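PDB 4ZU5: QdtA from Thermoanaerobacterium thermosaccharolyticum, which belongs to the WxcM-like family of the cupin clan, folds largely as antiparallel beta-sheets, pairs with a second copy of itself and binds thymidine. Local coordinates for residues Tyr116-Thr119 / Asp120-Arg123; Arg123-Asp126 / Phe127-Glu131. One frame throughout, in Å; residues are numbered along the deposited sequence.

Interaction 1: residues Tyr116-Thr119 / Asp120-Arg123; sequences YDET and DYIR. Unlike the reference sequence in segment 116-119: Tyr116 (reference Cys).
Tyr116 and Tyr121 meet through their ring flanks, CE1 of Tyr116 lying 3.5 Å from CE1 of Tyr121, with the ring planes inclined at 55° so that the pair is neither a stack nor edge-to-face. Tyr116 stands where the reference sequence has cysteine, and the contact is between ring carbons. Beneath it the chain turns tightly: Asp120 N donates to Asp117 O (2.9 Å) and Tyr121 N to Glu118 O (2.9 Å), i to i+3 bonds that mark a 3-10 turn. The Asp117 side chain ties back to Thr119, its OD1 accepting from Thr119 OG1 at 2.9 Å and weakly from Thr119 N. The buried carboxylate of Asp120 is satisfied by the backbone, OD1 accepting from the N of both Lys54 and Lys55. His53 meets the Tyr121 ring edge-to-face. The solvent side is looser. Bent at chi2 (51°), the Glu118 chain carries OE2 to the edge of the Arg123 guanidinium; the two flat groups are nearly coplanar, yet the salt bridge to Arg123 NE is weak at 3.4 Å. A 3-10 turn leading into the short, weakly bonded strand 121-122 thus brings two tyrosines of the thymidine pocket against each other in this cupin-clan protein.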
# COMPACT_ATOMS: atom_id res chain seq x y z
N TYR A 116 -11.58 3.39 9.67
CA TYR A 116 -12.88 3.54 9.08
C TYR A 116 -13.92 4.00 10.07
O TYR A 116 -14.02 3.44 11.14
CB TYR A 116 -13.32 2.23 8.47
CG TYR A 116 -14.69 2.32 7.89
CD1 TYR A 116 -14.91 3.01 6.70
CD2 TYR A 116 -15.78 1.75 8.53
CE1 TYR A 116 -16.17 3.08 6.13
CE2 TYR A 116 -17.04 1.84 7.98
CZ TYR A 116 -17.23 2.51 6.79
OH TYR A 116 -18.49 2.57 6.26
N ASP A 117 -14.63 5.07 9.72
CA ASP A 117 -15.68 5.66 10.53
C ASP A 117 -16.80 6.02 9.56
O ASP A 117 -16.66 7.01 8.84
CB ASP A 117 -15.15 6.93 11.19
CG ASP A 117 -16.16 7.60 12.11
OD1 ASP A 117 -17.29 7.07 12.24
OD2 ASP A 117 -15.81 8.69 12.66
N GLU A 118 -17.86 5.22 9.48
CA GLU A 118 -18.97 5.52 8.59
C GLU A 118 -19.49 6.93 8.82
O GLU A 118 -19.77 7.63 7.86
CB GLU A 118 -20.11 4.49 8.68
CG GLU A 118 -21.23 4.71 7.65
CD GLU A 118 -20.75 4.84 6.20
OE1 GLU A 118 -19.75 4.20 5.81
OE2 GLU A 118 -21.38 5.58 5.39
N THR A 119 -19.54 7.39 10.07
CA THR A 119 -19.98 8.75 10.32
C THR A 119 -19.14 9.86 9.71
O THR A 119 -19.50 11.02 9.83
CB THR A 119 -20.13 9.07 11.83
OG1 THR A 119 -18.88 9.44 12.42
CG2 THR A 119 -20.77 7.91 12.60
N ASP A 120 -17.97 9.56 9.14
CA ASP A 120 -17.17 10.62 8.55
C ASP A 120 -17.15 10.43 7.06
O ASP A 120 -16.44 11.14 6.37
CB ASP A 120 -15.74 10.60 9.12
CG ASP A 120 -14.88 11.75 8.63
OD1 ASP A 120 -15.37 12.90 8.63
OD2 ASP A 120 -13.75 11.48 8.16
N TYR A 121 -17.89 9.44 6.57
CA TYR A 121 -17.93 9.15 5.15
C TYR A 121 -19.12 9.92 4.65
O TYR A 121 -20.23 9.50 4.92
CB TYR A 121 -18.19 7.66 4.91
CG TYR A 121 -17.15 6.93 4.11
CD1 TYR A 121 -16.04 6.36 4.75
CD2 TYR A 121 -17.26 6.79 2.73
CE1 TYR A 121 -15.06 5.68 4.05
CE2 TYR A 121 -16.29 6.09 2.00
CZ TYR A 121 -15.18 5.54 2.67
OH TYR A 121 -14.19 4.82 2.00
N ILE A 122 -18.93 11.08 4.04
CA ILE A 122 -20.03 11.85 3.47
C ILE A 122 -20.38 11.28 2.10
O ILE A 122 -19.60 11.40 1.15
CB ILE A 122 -19.69 13.31 3.27
CG1 ILE A 122 -19.29 13.98 4.58
CG2 ILE A 122 -20.89 14.03 2.67
CD1 ILE A 122 -18.76 15.38 4.38
N ARG A 123 -21.55 10.67 1.99
CA ARG A 123 -21.98 10.10 0.72
C ARG A 123 -23.10 10.91 0.05
O ARG A 123 -23.37 10.74 -1.11
CB ARG A 123 -22.46 8.67 0.93
CG ARG A 123 -21.30 7.70 1.05
CD ARG A 123 -21.69 6.40 1.75
NE ARG A 123 -20.49 5.62 2.06
CZ ARG A 123 -19.63 5.16 1.15
NH1 ARG A 123 -19.83 5.37 -0.15
NH2 ARG A 123 -18.56 4.49 1.54

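Interaction 2: residues Arg123-Asp126 / Phe127-Glu131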
# COMPACT_ATOMS: atom_id res chain seq x y z
N ARG A 123 -21.55 10.67 1.99
CA ARG A 123 -21.98 10.10 0.72
C ARG A 123 -23.10 10.91 0.05
O ARG A 123 -23.37 10.74 -1.11
CB ARG A 123 -22.46 8.67 0.93
CG ARG A 123 -21.30 7.70 1.05
CD ARG A 123 -21.69 6.40 1.75
NE ARG A 123 -20.49 5.62 2.06
CZ ARG A 123 -19.63 5.16 1.15
NH1 ARG A 123 -19.83 5.37 -0.15
NH2 ARG A 123 -18.56 4.49 1.54
N ASN A 124 -23.74 11.78 0.80
CA ASN A 124 -24.80 12.60 0.23
C ASN A 124 -24.22 13.84 -0.40
O ASN A 124 -23.68 14.70 0.27
CB ASN A 124 -25.81 12.98 1.30
CG ASN A 124 -27.01 13.68 0.71
OD1 ASN A 124 -26.93 14.81 0.25
ND2 ASN A 124 -28.13 13.00 0.70
N TYR A 125 -24.38 13.94 -1.70
CA TYR A 125 -23.79 15.04 -2.42
C TYR A 125 -24.34 16.38 -1.96
O TYR A 125 -23.59 17.34 -1.86
CB TYR A 125 -23.94 14.84 -3.91
CG TYR A 125 -23.24 15.90 -4.71
CD1 TYR A 125 -21.85 15.92 -4.83
CD2 TYR A 125 -23.94 16.94 -5.30
CE1 TYR A 125 -21.19 16.91 -5.54
CE2 TYR A 125 -23.31 17.91 -6.05
CZ TYR A 125 -21.94 17.92 -6.16
OH TYR A 125 -21.30 18.93 -6.83
N ASP A 126 -25.63 16.45 -1.64
CA ASP A 126 -26.20 17.75 -1.21
C ASP A 126 -25.68 18.19 0.16
O ASP A 126 -25.43 19.36 0.39
CB ASP A 126 -27.73 17.74 -1.17
CG ASP A 126 -28.36 17.57 -2.55
OD1 ASP A 126 -27.85 18.10 -3.55
OD2 ASP A 126 -29.36 16.86 -2.63
N PHE A 127 -25.50 17.23 1.04
CA PHE A 127 -24.92 17.50 2.34
C PHE A 127 -23.47 17.92 2.17
O PHE A 127 -23.02 18.85 2.81
CB PHE A 127 -25.03 16.28 3.26
CG PHE A 127 -24.50 16.53 4.66
CD1 PHE A 127 -25.10 17.50 5.48
CD2 PHE A 127 -23.37 15.86 5.14
CE1 PHE A 127 -24.59 17.78 6.74
CE2 PHE A 127 -22.89 16.11 6.42
CZ PHE A 127 -23.50 17.07 7.23
N TYR A 128 -22.72 17.20 1.33
CA TYR A 128 -21.36 17.56 1.06
C TYR A 128 -21.32 19.03 0.70
O TYR A 128 -20.63 19.82 1.32
CB TYR A 128 -20.73 16.74 -0.08
CG TYR A 128 -19.47 17.38 -0.56
CD1 TYR A 128 -18.34 17.38 0.23
CD2 TYR A 128 -19.45 18.12 -1.72
CE1 TYR A 128 -17.22 18.10 -0.13
CE2 TYR A 128 -18.33 18.83 -2.09
CZ TYR A 128 -17.20 18.80 -1.30
OH TYR A 128 -16.12 19.55 -1.70
N ILE A 129 -22.07 19.40 -0.34
CA ILE A 129 -22.03 20.76 -0.86
C ILE A 129 -22.38 21.79 0.19
O ILE A 129 -21.75 22.84 0.23
CB ILE A 129 -22.99 20.93 -2.06
CG1 ILE A 129 -22.51 20.09 -3.25
CG2 ILE A 129 -23.09 22.39 -2.50
CD1 ILE A 129 -21.23 20.58 -3.89
N ASP A 130 -23.39 21.53 1.00
CA ASP A 130 -23.73 22.45 2.05
C ASP A 130 -22.54 22.64 2.97
O ASP A 130 -22.18 23.77 3.24
CB ASP A 130 -24.90 21.93 2.89
CG ASP A 130 -26.24 22.22 2.22
OD1 ASP A 130 -26.33 23.14 1.37
OD2 ASP A 130 -27.19 21.49 2.55
N GLU A 131 -22.01 21.55 3.51
CA GLU A 131 -20.83 21.65 4.41
C GLU A 131 -19.65 22.34 3.73
O GLU A 131 -18.98 23.19 4.31
CB GLU A 131 -20.37 20.26 4.88
CG GLU A 131 -21.31 19.49 5.78
CD GLU A 131 -21.87 20.35 6.91
OE1 GLU A 131 -21.24 20.32 7.99
OE2 GLU A 131 -22.89 21.06 6.70
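The Tyr125 ring meets Ile129 one turn further along helix 125-136. Ile129 CG1 lies over one face of that ring, 3.9 Å from its centroid and 22° off the normal, a CH-pi contact; beyond it, Ile129 CD1 reaches to 3.6 Å from Tyr125 CZ. The tyrosine gets there because its CG is anti to the backbone N (chi1 -175°), which swings the ring along the helix. A flat aromatic suits this place: one face receives the branched aliphatic chain while the ring also meets Trp96 edge-to-face. The Tyr125 carbonyl accepts from Ile129 N.

Asp126 and Phe127, the other two residues with most surface buried here, follow in the same first turn. Asp126 works chiefly through its backbone: its O receives the N-H of Asp130 at 3.0 Å. Its carboxylate is exposed near the positive end of the helix dipole, where a negative charge is probably welcome. At Phe127 the backbone N is held by the Asn124 side chain. The amide oxygen OD1 of Asn124 accepts from Phe127 N at 2.9 Å, the N-H pointing fairly straight at it (158°), and more weakly from Asp126 N. One first-turn N-H that lacks an earlier helical carbonyl is thereby well capped and a second weakly, and asparagine, with a short side chain ending in an acceptor, is well fitted to the task. Asn124 O meanwhile takes Tyr128 N at 2.9 Å, starting the regular i to i+4 ladder. The Phe127 ring itself packs on Lys54, and Glu131 CG lies over one of its faces. Tyr128 is buried on the sheet side, its hydroxyl bonded to Leu94 O.

The arrangement is an asparagine N-cap, opening a C-terminal helix that packs against the sheet containing strands 67-73 and 121-122 of the cupin-clan fold.

From the N-terminal side, the chain leaves strand 107-112 and reaches interaction 1, which closes the turn at 117-121 as the chain enters strand 121-122, beside strand 47-53. Interaction 2 begins where it ends: the two share Arg123, run in series and neither nest nor cross. Residues 123-131 close the first turns of helix 125-136. The two also touch in space, Ile122 CG2 lying 3.9 Å from Tyr128 CB and packing on the Phe127 ring. Together they connect a thymidine-pocket turn, a short strand and the C-terminal helix, whose inner side also rests on strand 67-73 of the same sheet.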